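PDB 2PVU: ArtJ from Geobacillus stearothermophilus, which binds arginine, lysine or histidine and probably delivers them to its cognate ATP-binding cassette transporter, Art(MP)2. Local coordinates for residues K43-T48 against E83-G88; A53-M58 against N197-E202; D72-A77 against E242-V247; S117-D122 against F230-E235. All coordinates share one frame; numbering follows the deposited sequence.

Interaction 1 (K43-T48 against E83-G88); sequences KVVVGT and ELKNIG
Strands 44-48 and 82-86 run parallel in a sheet of the solute-binding fold, with 44-48 central and 82-86 at the edge. Val46 CG1 meets Leu84 CD1 at 3.9 Å, and on the same face the methyl CG2 of Thr48 comes to 3.8 Å from that CD1. With CG opposite the backbone N (chi1 176°) and chi2 at 64°, CD1 of Leu84 is turned towards the neighbouring strand and meets both. On this face too the Thr48 hydroxyl bonds Ile105 O, just past strand 103-104, the other neighbour of 44-48. Helix 66-78 covers the face, with Leu71 against Val46 and Val68 against Leu84.

Backbone bonds join the strands in the alternating pattern of parallel pairing: Glu83 N to Val44 O, Val46 N to Glu83 O at 2.8 Å, Lys85 N to Val46 O, and Thr48 N to Lys85 O. At the C-terminal end Thr48 O takes two donors, Ile87 N at 2.8 Å and Gly88 N at 3.2 Å, the second tilted 28° from the carbonyl plane. This double grip ties the end of the central strand to the turn just before helix 89-98, where Gly88 is the N-cap residue.

On the other face, Lys85 NZ folds back to Glu83 OE1, a salt bridge of 2.8 Å within the edge strand, while Ile87 CD1 lies 4.1 Å from Gly47 CA. The chain between the strands makes the hairpin 57-59/62-64 and then helix 66-78: a beta-alpha-beta crossover with an inserted hairpin, a unit of the lobes of periplasmic-type binding proteins.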
loop_
_atom_site.group_PDB
_atom_site.type_symbol
_atom_site.label_atom_id
_atom_site.label_comp_id
_atom_site.label_asym_id
_atom_site.label_seq_id
_atom_site.Cartn_x
_atom_site.Cartn_y
_atom_site.Cartn_z
ATOM N N LYS A 43 -21.360 -2.417 12.279
ATOM C CA LYS A 43 -20.632 -1.794 11.217
ATOM C C LYS A 43 -19.664 -2.812 10.653
ATOM O O LYS A 43 -19.154 -3.686 11.371
ATOM C CB LYS A 43 -19.848 -0.600 11.769
ATOM C CG LYS A 43 -20.745 0.587 12.259
ATOM C CD LYS A 43 -19.849 1.660 12.906
ATOM C CE LYS A 43 -20.546 3.006 13.264
ATOM N NZ LYS A 43 -21.982 2.987 12.958
ATOM N N VAL A 44 -19.351 -2.650 9.378
ATOM C CA VAL A 44 -18.232 -3.370 8.807
ATOM C C VAL A 44 -16.937 -2.873 9.468
ATOM O O VAL A 44 -16.712 -1.663 9.590
ATOM C CB VAL A 44 -18.125 -3.133 7.271
ATOM C CG1 VAL A 44 -16.911 -3.886 6.715
ATOM C CG2 VAL A 44 -19.421 -3.583 6.610
ATOM N N VAL A 45 -16.090 -3.810 9.885
ATOM C CA VAL A 45 -14.840 -3.456 10.530
ATOM C C VAL A 45 -13.764 -3.492 9.469
ATOM O O VAL A 45 -13.418 -4.581 8.946
ATOM C CB VAL A 45 -14.486 -4.426 11.685
ATOM C CG1 VAL A 45 -13.153 -4.049 12.333
ATOM C CG2 VAL A 45 -15.621 -4.421 12.721
ATOM N N VAL A 46 -13.178 -2.322 9.193
ATOM C CA VAL A 46 -12.170 -2.236 8.133
ATOM C C VAL A 46 -10.808 -1.940 8.774
ATOM O O VAL A 46 -10.693 -0.983 9.518
ATOM C CB VAL A 46 -12.491 -1.106 7.088
ATOM C CG1 VAL A 46 -11.487 -1.188 5.904
ATOM C CG2 VAL A 46 -13.924 -1.184 6.579
ATOM N N GLY A 47 -9.812 -2.793 8.538
ATOM C CA GLY A 47 -8.458 -2.551 9.072
ATOM C C GLY A 47 -7.498 -1.927 8.085
ATOM O O GLY A 47 -7.641 -2.073 6.862
ATOM N N THR A 48 -6.466 -1.273 8.623
ATOM C CA THR A 48 -5.429 -0.628 7.816
ATOM C C THR A 48 -4.161 -0.472 8.653
ATOM O O THR A 48 -4.185 -0.619 9.892
ATOM C CB THR A 48 -5.899 0.754 7.282
ATOM O OG1 THR A 48 -5.036 1.208 6.215
ATOM C CG2 THR A 48 -5.964 1.837 8.409
ATOM N N GLU A 83 -16.371 1.187 10.095
ATOM C CA GLU A 83 -15.403 1.817 10.987
ATOM C C GLU A 83 -14.056 1.476 10.404
ATOM O O GLU A 83 -13.833 0.332 9.962
ATOM C CB GLU A 83 -15.468 1.188 12.374
ATOM C CG GLU A 83 -16.768 1.471 13.132
ATOM C CD GLU A 83 -16.796 0.791 14.504
ATOM O OE1 GLU A 83 -15.702 0.389 14.959
ATOM O OE2 GLU A 83 -17.902 0.652 15.103
ATOM N N LEU A 84 -13.155 2.457 10.391
ATOM C CA LEU A 84 -11.786 2.221 9.917
ATOM C C LEU A 84 -10.822 2.249 11.113
ATOM O O LEU A 84 -10.824 3.213 11.881
ATOM C CB LEU A 84 -11.379 3.258 8.857
ATOM C CG LEU A 84 -9.935 3.145 8.391
ATOM C CD1 LEU A 84 -9.682 1.763 7.661
ATOM C CD2 LEU A 84 -9.629 4.322 7.490
ATOM N N LYS A 85 -10.058 1.175 11.282
ATOM C CA LYS A 85 -9.171 1.007 12.443
ATOM C C LYS A 85 -7.711 0.825 12.033
ATOM O O LYS A 85 -7.396 -0.004 11.158
ATOM C CB LYS A 85 -9.631 -0.182 13.289
ATOM C CG LYS A 85 -10.881 0.177 14.175
ATOM C CD LYS A 85 -11.521 -1.034 14.802
ATOM C CE LYS A 85 -12.180 -0.700 16.150
ATOM N NZ LYS A 85 -13.165 0.456 16.088
ATOM N N ASN A 86 -6.806 1.564 12.693
ATOM C CA ASN A 86 -5.387 1.368 12.416
ATOM C C ASN A 86 -4.894 0.210 13.253
ATOM O O ASN A 86 -4.598 0.361 14.462
ATOM C CB ASN A 86 -4.601 2.654 12.704
ATOM C CG ASN A 86 -3.094 2.493 12.543
ATOM O OD1 ASN A 86 -2.615 1.663 11.781
ATOM N ND2 ASN A 86 -2.335 3.294 13.301
ATOM N N ILE A 87 -4.817 -0.960 12.649
ATOM C CA ILE A 87 -4.388 -2.109 13.413
ATOM C C ILE A 87 -2.983 -2.586 13.143
ATOM O O ILE A 87 -2.470 -3.452 13.884
ATOM C CB ILE A 87 -5.384 -3.272 13.341
ATOM C CG1 ILE A 87 -5.665 -3.651 11.897
ATOM C CG2 ILE A 87 -6.673 -2.882 14.113
ATOM C CD1 ILE A 87 -6.492 -4.961 11.768
ATOM N N GLY A 88 -2.343 -2.034 12.118
ATOM C CA GLY A 88 -0.954 -2.426 11.868
ATOM C C GLY A 88 -0.944 -3.547 10.822
ATOM O O GLY A 88 -1.965 -4.184 10.575
#

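Interaction 2 (A53-M58 against N197-E202); sequences APFEYM and NAVANE
Val199 pushes its CG2 methyl into the bend of the loop 53-55, 3.4 Å from Ala53 O and 3.9 Å from Phe55 CD2. It meets the Phe55 ring at the edge, in the ring plane, while Ala198 CB approaches obliquely, 3.7 Å from Phe55 CZ. Two neighbouring bumps on helix 197-206 thus pack against one phenylalanine. A chi1 of -63°, setting CG opposite the carbonyl carbon, turns the ring to them. Pro54, after a cis peptide bond, lays its CD over the helix backbone, 3.8 Å from Ala198 O, and its CB meets Glu202 OE2 at 3.5 Å. Phe125 and Tyr226, the latter in the lysine pocket, stack edge-to-face with Phe55. With an alanine in place of Phe55, a gap is likely to open beside Ala198 CB and Val199 CG2, and both rings would lose this partner. In this two-lobed family loop and helix probably belong to opposite lobes, meeting across the lysine cleft. No direct hydrogen bond joins them; one water donates to Ala53 O and Val199 O, 2.7 Å from each. The chemistry is mainly shape: largely apolar surfaces, the Glu202 carboxylate lying on Pro54, and a water bridging two carbonyls that could not bond each other.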
loop_
_atom_site.group_PDB
_atom_site.type_symbol
_atom_site.label_atom_id
_atom_site.label_comp_id
_atom_site.label_asym_id
_atom_site.label_seq_id
_atom_site.Cartn_x
_atom_site.Cartn_y
_atom_site.Cartn_z
ATOM N N ALA A 53 1.804 6.984 4.009
ATOM C CA ALA A 53 1.408 8.174 3.240
ATOM C C ALA A 53 1.862 7.991 1.789
ATOM O O ALA A 53 2.995 7.567 1.555
ATOM C CB ALA A 53 2.017 9.451 3.833
ATOM N N PRO A 54 1.024 8.379 0.805
ATOM C CA PRO A 54 -0.220 9.144 0.916
ATOM C C PRO A 54 -1.503 8.304 1.022
ATOM O O PRO A 54 -2.602 8.864 1.003
ATOM C CB PRO A 54 -0.264 9.889 -0.408
ATOM C CG PRO A 54 0.295 8.894 -1.394
ATOM C CD PRO A 54 1.375 8.112 -0.604
ATOM N N PHE A 55 -1.370 6.989 1.122
ATOM C CA PHE A 55 -2.554 6.102 1.106
ATOM C C PHE A 55 -3.309 6.091 2.427
ATOM O O PHE A 55 -4.545 6.249 2.464
ATOM C CB PHE A 55 -2.118 4.690 0.664
ATOM C CG PHE A 55 -1.579 4.689 -0.744
ATOM C CD1 PHE A 55 -2.461 4.790 -1.820
ATOM C CD2 PHE A 55 -0.204 4.668 -0.980
ATOM C CE1 PHE A 55 -1.991 4.884 -3.170
ATOM C CE2 PHE A 55 0.296 4.699 -2.306
ATOM C CZ PHE A 55 -0.608 4.842 -3.402
ATOM N N GLU A 56 -2.572 5.972 3.525
ATOM C CA GLU A 56 -3.174 6.101 4.846
ATOM C C GLU A 56 -2.083 6.467 5.822
ATOM O O GLU A 56 -1.017 5.873 5.825
ATOM C CB GLU A 56 -3.837 4.813 5.300
ATOM C CG GLU A 56 -2.996 3.515 5.136
ATOM C CD GLU A 56 -3.116 2.894 3.745
ATOM O OE1 GLU A 56 -4.243 2.898 3.193
ATOM O OE2 GLU A 56 -2.111 2.349 3.209
ATOM N N TYR A 57 -2.359 7.459 6.642
ATOM C CA TYR A 57 -1.372 7.889 7.644
ATOM C C TYR A 57 -2.137 8.646 8.705
ATOM O O TYR A 57 -3.348 8.838 8.567
ATOM C CB TYR A 57 -0.255 8.720 7.005
ATOM C CG TYR A 57 -0.696 9.966 6.269
ATOM C CD1 TYR A 57 -0.532 11.236 6.856
ATOM C CD2 TYR A 57 -1.230 9.898 4.968
ATOM C CE1 TYR A 57 -0.898 12.393 6.182
ATOM C CE2 TYR A 57 -1.600 11.050 4.272
ATOM C CZ TYR A 57 -1.436 12.294 4.885
ATOM O OH TYR A 57 -1.789 13.447 4.224
ATOM N N MET A 58 -1.465 9.005 9.800
ATOM C CA MET A 58 -2.130 9.729 10.886
ATOM C C MET A 58 -1.851 11.205 10.745
ATOM O O MET A 58 -0.736 11.609 10.459
ATOM C CB MET A 58 -1.641 9.246 12.264
ATOM C CG MET A 58 -1.941 7.779 12.599
ATOM S SD MET A 58 -3.720 7.432 12.694
ATOM C CE MET A 58 -3.681 5.728 13.140
ATOM N N ASN A 197 6.050 3.023 -5.268
ATOM C CA ASN A 197 6.427 4.242 -5.966
ATOM C C ASN A 197 5.794 5.513 -5.389
ATOM O O ASN A 197 6.503 6.503 -5.245
ATOM C CB ASN A 197 6.172 4.154 -7.487
ATOM C CG ASN A 197 4.696 4.016 -7.815
ATOM O OD1 ASN A 197 4.056 3.051 -7.425
ATOM N ND2 ASN A 197 4.151 4.998 -8.509
ATOM N N ALA A 198 4.480 5.506 -5.101
ATOM C CA ALA A 198 3.841 6.791 -4.675
ATOM C C ALA A 198 4.276 7.158 -3.273
ATOM O O ALA A 198 4.345 8.339 -2.921
ATOM C CB ALA A 198 2.289 6.691 -4.766
ATOM N N VAL A 199 4.590 6.137 -2.466
ATOM C CA VAL A 199 5.057 6.348 -1.100
ATOM C C VAL A 199 6.470 6.945 -1.119
ATOM O O VAL A 199 6.734 7.962 -0.473
ATOM C CB VAL A 199 5.023 5.053 -0.283
ATOM C CG1 VAL A 199 5.697 5.264 1.071
ATOM C CG2 VAL A 199 3.549 4.618 -0.103
ATOM N N ALA A 200 7.370 6.343 -1.882
ATOM C CA ALA A 200 8.740 6.905 -2.022
ATOM C C ALA A 200 8.723 8.310 -2.619
ATOM O O ALA A 200 9.362 9.232 -2.113
ATOM C CB ALA A 200 9.622 5.987 -2.865
ATOM N N ASN A 201 7.968 8.478 -3.699
ATOM C CA ASN A 201 7.902 9.761 -4.378
ATOM C C ASN A 201 7.370 10.869 -3.497
ATOM O O ASN A 201 7.905 11.990 -3.516
ATOM C CB ASN A 201 7.066 9.653 -5.656
ATOM C CG ASN A 201 7.823 8.979 -6.794
ATOM O OD1 ASN A 201 9.057 9.068 -6.884
ATOM N ND2 ASN A 201 7.094 8.360 -7.686
ATOM N N GLU A 202 6.328 10.574 -2.718
ATOM C CA GLU A 202 5.730 11.609 -1.854
ATOM C C GLU A 202 6.653 11.922 -0.666
ATOM O O GLU A 202 6.744 13.057 -0.248
ATOM C CB GLU A 202 4.325 11.209 -1.379
ATOM C CG GLU A 202 3.968 11.832 -0.016
ATOM C CD GLU A 202 2.523 12.283 0.118
ATOM O OE1 GLU A 202 2.006 12.887 -0.857
ATOM O OE2 GLU A 202 1.924 12.058 1.204
HETATM O O HOH W 1 5.301 8.896 1.643
#

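Interaction 3 (D72-A77 against E242-V247); sequences DAVMKA and EALKNV
Val74 and Val247 hold the same rotamer, each with CG1 opposite its backbone N (chi1 165° and 171°), which puts CG2 beside its own N, where it meets the other helix. The two side chains cross at about a right angle, with CG2 of Val74 and CG2 of Val247 4.2 Å apart. Val74 sends its two branches to different places: CG1 reaches Ala243 CB at 3.9 Å, while CG2 lies over the backbone of Leu244 at its CA. Val247 presses CG2 against the opposing helix, 3.6 Å from Ala73 O, and touches the CB of Ala73 as well.

Small residues let the helices come close. Ala77 CB meets Ala243 CB at 3.8 Å, and Ala243 CB also sits against the carbonyl of Val74, 3.2 Å from its O. The short axes approach to 8.1 Å and cross at 115°, so the alanines and valines mesh over a compact patch. No direct hydrogen bond crosses it. At the margin a water donates to Ala77 O at 2.7 Å and to Asn246 OD1 at 3.1 Å. Away from the contact, Lys76 NZ reaches back one turn to the syn lone pair of Asp72 OD2, and Asp72 OD1 is held by the hydroxyl of Tyr82.

Around the patch, helix 252-261 adds Ile256 against Ala73 and Tyr253 against Val247, making a three-helix junction. Helix 66-78 turns its other side to strands 44-48 and 82-86, where Met75 packs on Val44, and lies between helix 237-249 and that sheet, though Val240 of helix 237-249 also touches Met75.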
loop_
_atom_site.group_PDB
_atom_site.type_symbol
_atom_site.label_atom_id
_atom_site.label_comp_id
_atom_site.label_asym_id
_atom_site.label_seq_id
_atom_site.Cartn_x
_atom_site.Cartn_y
_atom_site.Cartn_z
ATOM N N ASP A 72 -14.335 5.643 1.926
ATOM C CA ASP A 72 -15.579 6.326 2.277
ATOM C C ASP A 72 -16.539 6.430 1.104
ATOM O O ASP A 72 -17.743 6.212 1.252
ATOM C CB ASP A 72 -15.275 7.724 2.795
ATOM C CG ASP A 72 -16.465 8.318 3.493
ATOM O OD1 ASP A 72 -16.967 7.656 4.441
ATOM O OD2 ASP A 72 -16.920 9.397 3.066
ATOM N N ALA A 73 -16.020 6.804 -0.057
ATOM C CA ALA A 73 -16.848 6.824 -1.287
ATOM C C ALA A 73 -17.416 5.446 -1.610
ATOM O O ALA A 73 -18.612 5.277 -1.938
ATOM C CB ALA A 73 -16.002 7.287 -2.442
ATOM N N VAL A 74 -16.543 4.453 -1.560
ATOM C CA VAL A 74 -16.956 3.103 -1.888
ATOM C C VAL A 74 -18.039 2.574 -0.915
ATOM O O VAL A 74 -19.089 2.110 -1.354
ATOM C CB VAL A 74 -15.712 2.185 -1.979
ATOM C CG1 VAL A 74 -16.100 0.754 -1.944
ATOM C CG2 VAL A 74 -14.909 2.516 -3.290
ATOM N N MET A 75 -17.780 2.616 0.394
ATOM C CA MET A 75 -18.755 2.127 1.363
ATOM C C MET A 75 -20.069 2.909 1.359
ATOM O O MET A 75 -21.134 2.335 1.581
ATOM C CB MET A 75 -18.146 2.116 2.764
ATOM C CG MET A 75 -16.863 1.224 2.857
ATOM S SD MET A 75 -17.020 -0.522 2.380
ATOM C CE MET A 75 -17.451 -1.170 3.995
ATOM N N LYS A 76 -20.015 4.199 1.063
ATOM C CA LYS A 76 -21.243 4.978 0.917
ATOM C C LYS A 76 -22.055 4.537 -0.308
ATOM O O LYS A 76 -23.286 4.376 -0.215
ATOM C CB LYS A 76 -20.952 6.487 0.927
ATOM C CG LYS A 76 -20.654 6.999 2.343
ATOM C CD LYS A 76 -20.246 8.457 2.425
ATOM C CE LYS A 76 -20.212 8.910 3.894
ATOM N NZ LYS A 76 -19.446 10.179 4.097
ATOM N N ALA A 77 -21.368 4.309 -1.427
ATOM C CA ALA A 77 -22.012 3.822 -2.655
ATOM C C ALA A 77 -22.592 2.422 -2.424
ATOM O O ALA A 77 -23.630 2.060 -2.997
ATOM C CB ALA A 77 -21.020 3.833 -3.833
ATOM N N GLU A 242 -19.104 -3.518 -7.051
ATOM C CA GLU A 242 -20.101 -2.703 -7.742
ATOM C C GLU A 242 -19.940 -1.226 -7.323
ATOM O O GLU A 242 -20.045 -0.326 -8.173
ATOM C CB GLU A 242 -21.527 -3.221 -7.457
ATOM C CG GLU A 242 -22.663 -2.340 -8.001
ATOM C CD GLU A 242 -22.708 -2.283 -9.527
ATOM O OE1 GLU A 242 -22.030 -3.097 -10.206
ATOM O OE2 GLU A 242 -23.463 -1.419 -10.055
ATOM N N ALA A 243 -19.685 -0.986 -6.037
ATOM C CA ALA A 243 -19.545 0.390 -5.533
ATOM C C ALA A 243 -18.316 1.066 -6.141
ATOM O O ALA A 243 -18.339 2.272 -6.477
ATOM C CB ALA A 243 -19.419 0.380 -4.038
ATOM N N LEU A 244 -17.210 0.321 -6.207
ATOM C CA LEU A 244 -16.001 0.872 -6.825
ATOM C C LEU A 244 -16.265 1.295 -8.292
ATOM O O LEU A 244 -15.816 2.368 -8.728
ATOM C CB LEU A 244 -14.867 -0.166 -6.773
ATOM C CG LEU A 244 -13.517 0.177 -7.442
ATOM C CD1 LEU A 244 -12.867 1.449 -6.885
ATOM C CD2 LEU A 244 -12.524 -0.991 -7.316
ATOM N N LYS A 245 -16.987 0.449 -9.031
ATOM C CA LYS A 245 -17.419 0.752 -10.410
ATOM C C LYS A 245 -18.189 2.038 -10.450
ATOM O O LYS A 245 -17.946 2.886 -11.308
ATOM C CB LYS A 245 -18.276 -0.399 -10.999
ATOM C CG LYS A 245 -17.415 -1.541 -11.436
ATOM C CD LYS A 245 -18.203 -2.694 -11.999
ATOM C CE LYS A 245 -17.276 -3.919 -12.194
ATOM N NZ LYS A 245 -18.069 -5.150 -12.556
ATOM N N ASN A 246 -19.133 2.157 -9.523
ATOM C CA ASN A 246 -19.982 3.348 -9.415
ATOM C C ASN A 246 -19.159 4.604 -9.091
ATOM O O ASN A 246 -19.309 5.636 -9.748
ATOM C CB ASN A 246 -21.115 3.095 -8.422
ATOM C CG ASN A 246 -22.181 2.077 -8.965
ATOM O OD1 ASN A 246 -22.965 1.484 -8.188
ATOM N ND2 ASN A 246 -22.211 1.882 -10.298
ATOM N N VAL A 247 -18.249 4.489 -8.121
ATOM C CA VAL A 247 -17.285 5.566 -7.786
ATOM C C VAL A 247 -16.378 5.996 -8.954
ATOM O O VAL A 247 -16.146 7.199 -9.164
ATOM C CB VAL A 247 -16.466 5.215 -6.510
ATOM C CG1 VAL A 247 -15.290 6.214 -6.270
ATOM C CG2 VAL A 247 -17.409 5.212 -5.298
HETATM O O HOH W 2 -23.079 0.613 -5.241
#

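Interaction 4 (S117-D122 against F230-E235); sequences SYDFSD and FPKNSE
Asp119 spends both carboxylate oxygens on segment 230-235. OD1 forms a salt bridge with Lys232 NZ at 3.1 Å, met on the anti side, 31° out of the carboxylate plane, and OD2 accepts Asn233 N at 2.9 Å from above that plane. Lys232 curls back through bends at chi2 (60°) and chi3 (78°), which bring NZ also to Tyr118 O at 3.0 Å, above that carbonyl's plane; a third acceptor is Lys115 O. Asp119 and Phe230 are a hydrogen-bonded antiparallel pair joining strands 118-120 and 224-231 of the mixed sheet: Asp119 N gives to Phe230 O at 3.0 Å and Phe230 N to Asp119 O at 2.8 Å. A water donates to Ser117 O and accepts from Lys232 N, linking the two backbones. The Phe230 ring turns its edge to Ser121 N, 3.8 Å from CE2. Swapping Asp119 for an alanine removes both oxygens, which would probably leave the Lys232 ammonium without its charged mate and Asn233 N without this acceptor. One carboxylate thus serves as ion-pair partner and as acceptor for the type II turn from Pro231 to Ser234, and the Lys232 charge is likely to keep the aspartate ionised.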
loop_
_atom_site.group_PDB
_atom_site.type_symbol
_atom_site.label_atom_id
_atom_site.label_comp_id
_atom_site.label_asym_id
_atom_site.label_seq_id
_atom_site.Cartn_x
_atom_site.Cartn_y
_atom_site.Cartn_z
ATOM N N SER A 117 -5.338 -17.230 0.308
ATOM C CA SER A 117 -5.830 -17.079 1.676
ATOM C C SER A 117 -6.900 -16.014 1.825
ATOM O O SER A 117 -7.656 -16.035 2.804
ATOM C CB SER A 117 -4.668 -16.765 2.626
ATOM O OG SER A 117 -3.874 -17.920 2.791
ATOM N N TYR A 118 -6.964 -15.086 0.879
ATOM C CA TYR A 118 -7.886 -13.939 0.972
ATOM C C TYR A 118 -8.569 -13.717 -0.367
ATOM O O TYR A 118 -8.149 -14.289 -1.385
ATOM C CB TYR A 118 -7.136 -12.646 1.346
ATOM C CG TYR A 118 -6.211 -12.829 2.520
ATOM C CD1 TYR A 118 -6.699 -12.833 3.839
ATOM C CD2 TYR A 118 -4.847 -12.995 2.316
ATOM C CE1 TYR A 118 -5.827 -13.008 4.937
ATOM C CE2 TYR A 118 -3.969 -13.176 3.404
ATOM C CZ TYR A 118 -4.465 -13.186 4.696
ATOM O OH TYR A 118 -3.562 -13.360 5.735
ATOM N N ASP A 119 -9.633 -12.922 -0.365
ATOM C CA ASP A 119 -10.263 -12.450 -1.608
ATOM C C ASP A 119 -9.926 -10.983 -1.782
ATOM O O ASP A 119 -9.719 -10.273 -0.783
ATOM C CB ASP A 119 -11.781 -12.607 -1.520
ATOM C CG ASP A 119 -12.237 -14.023 -1.755
ATOM O OD1 ASP A 119 -11.471 -14.863 -2.276
ATOM O OD2 ASP A 119 -13.393 -14.292 -1.415
ATOM N N PHE A 120 -9.873 -10.520 -3.032
ATOM C CA PHE A 120 -9.628 -9.100 -3.341
ATOM C C PHE A 120 -10.741 -8.504 -4.157
ATOM O O PHE A 120 -11.391 -9.222 -4.961
ATOM C CB PHE A 120 -8.327 -8.934 -4.154
ATOM C CG PHE A 120 -7.052 -9.185 -3.344
ATOM C CD1 PHE A 120 -6.488 -8.161 -2.613
ATOM C CD2 PHE A 120 -6.469 -10.434 -3.293
ATOM C CE1 PHE A 120 -5.302 -8.340 -1.857
ATOM C CE2 PHE A 120 -5.277 -10.632 -2.532
ATOM C CZ PHE A 120 -4.717 -9.604 -1.812
ATOM N N SER A 121 -10.940 -7.190 -3.985
ATOM C CA SER A 121 -11.764 -6.413 -4.900
ATOM C C SER A 121 -11.082 -6.345 -6.285
ATOM O O SER A 121 -9.889 -6.734 -6.428
ATOM C CB SER A 121 -11.955 -4.979 -4.343
ATOM O OG SER A 121 -10.763 -4.192 -4.487
ATOM N N ASP A 122 -11.820 -5.857 -7.291
ATOM C CA ASP A 122 -11.204 -5.405 -8.540
ATOM C C ASP A 122 -10.116 -4.367 -8.232
ATOM O O ASP A 122 -10.190 -3.674 -7.214
ATOM C CB ASP A 122 -12.252 -4.793 -9.473
ATOM C CG ASP A 122 -13.314 -5.788 -9.872
ATOM O OD1 ASP A 122 -12.960 -6.944 -10.194
ATOM O OD2 ASP A 122 -14.502 -5.409 -9.898
ATOM N N PHE A 230 -10.359 -9.056 1.696
ATOM C CA PHE A 230 -11.476 -9.622 2.476
ATOM C C PHE A 230 -11.071 -10.992 2.936
ATOM O O PHE A 230 -10.277 -11.652 2.261
ATOM C CB PHE A 230 -12.730 -9.809 1.589
ATOM C CG PHE A 230 -13.206 -8.536 0.924
ATOM C CD1 PHE A 230 -14.007 -7.628 1.622
ATOM C CD2 PHE A 230 -12.815 -8.245 -0.355
ATOM C CE1 PHE A 230 -14.451 -6.404 1.010
ATOM C CE2 PHE A 230 -13.236 -7.038 -0.987
ATOM C CZ PHE A 230 -14.027 -6.122 -0.302
ATOM N N PRO A 231 -11.680 -11.460 4.047
ATOM C CA PRO A 231 -11.533 -12.875 4.331
ATOM C C PRO A 231 -12.110 -13.658 3.157
ATOM O O PRO A 231 -13.030 -13.203 2.462
ATOM C CB PRO A 231 -12.418 -13.100 5.561
ATOM C CG PRO A 231 -12.520 -11.696 6.247
ATOM C CD PRO A 231 -12.503 -10.740 5.042
ATOM N N LYS A 232 -11.554 -14.837 2.949
ATOM C CA LYS A 232 -11.994 -15.751 1.921
ATOM C C LYS A 232 -13.500 -15.991 2.022
ATOM O O LYS A 232 -14.039 -16.176 3.121
ATOM C CB LYS A 232 -11.185 -17.040 2.071
ATOM C CG LYS A 232 -11.352 -18.071 0.968
ATOM C CD LYS A 232 -10.951 -17.525 -0.369
ATOM C CE LYS A 232 -9.453 -17.489 -0.548
ATOM N NZ LYS A 232 -9.245 -17.055 -1.953
ATOM N N ASN A 233 -14.188 -15.936 0.880
ATOM C CA ASN A 233 -15.655 -16.155 0.820
ATOM C C ASN A 233 -16.513 -15.034 1.460
ATOM O O ASN A 233 -17.667 -15.226 1.813
ATOM C CB ASN A 233 -16.041 -17.536 1.373
ATOM C CG ASN A 233 -15.257 -18.680 0.701
ATOM O OD1 ASN A 233 -14.892 -18.599 -0.484
ATOM N ND2 ASN A 233 -15.005 -19.752 1.458
ATOM N N SER A 234 -15.948 -13.847 1.584
ATOM C CA SER A 234 -16.693 -12.706 2.094
ATOM C C SER A 234 -17.916 -12.343 1.263
ATOM O O SER A 234 -17.832 -12.210 0.029
ATOM C CB SER A 234 -15.770 -11.485 2.135
ATOM O OG SER A 234 -16.509 -10.287 2.363
ATOM N N GLU A 235 -19.027 -12.089 1.939
ATOM C CA GLU A 235 -20.194 -11.558 1.267
ATOM C C GLU A 235 -20.124 -10.039 0.978
ATOM O O GLU A 235 -21.053 -9.494 0.402
ATOM C CB GLU A 235 -21.460 -11.888 2.060
ATOM C CG GLU A 235 -21.767 -13.390 2.122
ATOM C CD GLU A 235 -23.080 -13.666 2.839
ATOM O OE1 GLU A 235 -24.132 -13.162 2.356
ATOM O OE2 GLU A 235 -23.070 -14.379 3.883
HETATM O O HOH W 3 -9.360 -15.506 4.878
#

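How the interactions relate
Helix 66-78 belongs to interaction 3 and also covers one face of interaction 1. Interaction 3 is the most buried, apolar throughout apart from one bridging water at its margin, whereas interaction 4, partly exposed, relies on charge and backbone bonds. These two touch where Leu244 meets Asp122; helix 237-249 also follows strand 224-231 in the chain. Interaction 1 is a sheet pairing, bonded main chain to main chain, and abuts interaction 2 where Thr48 packs on Glu56. Interaction 2 lies nearest the chain centre and joins loop to helix by shape; like interactions 1 and 4 it has a side chain about 7 Å from the bound lysine. Interactions 2 and 4 stand about 24 Å apart between centres.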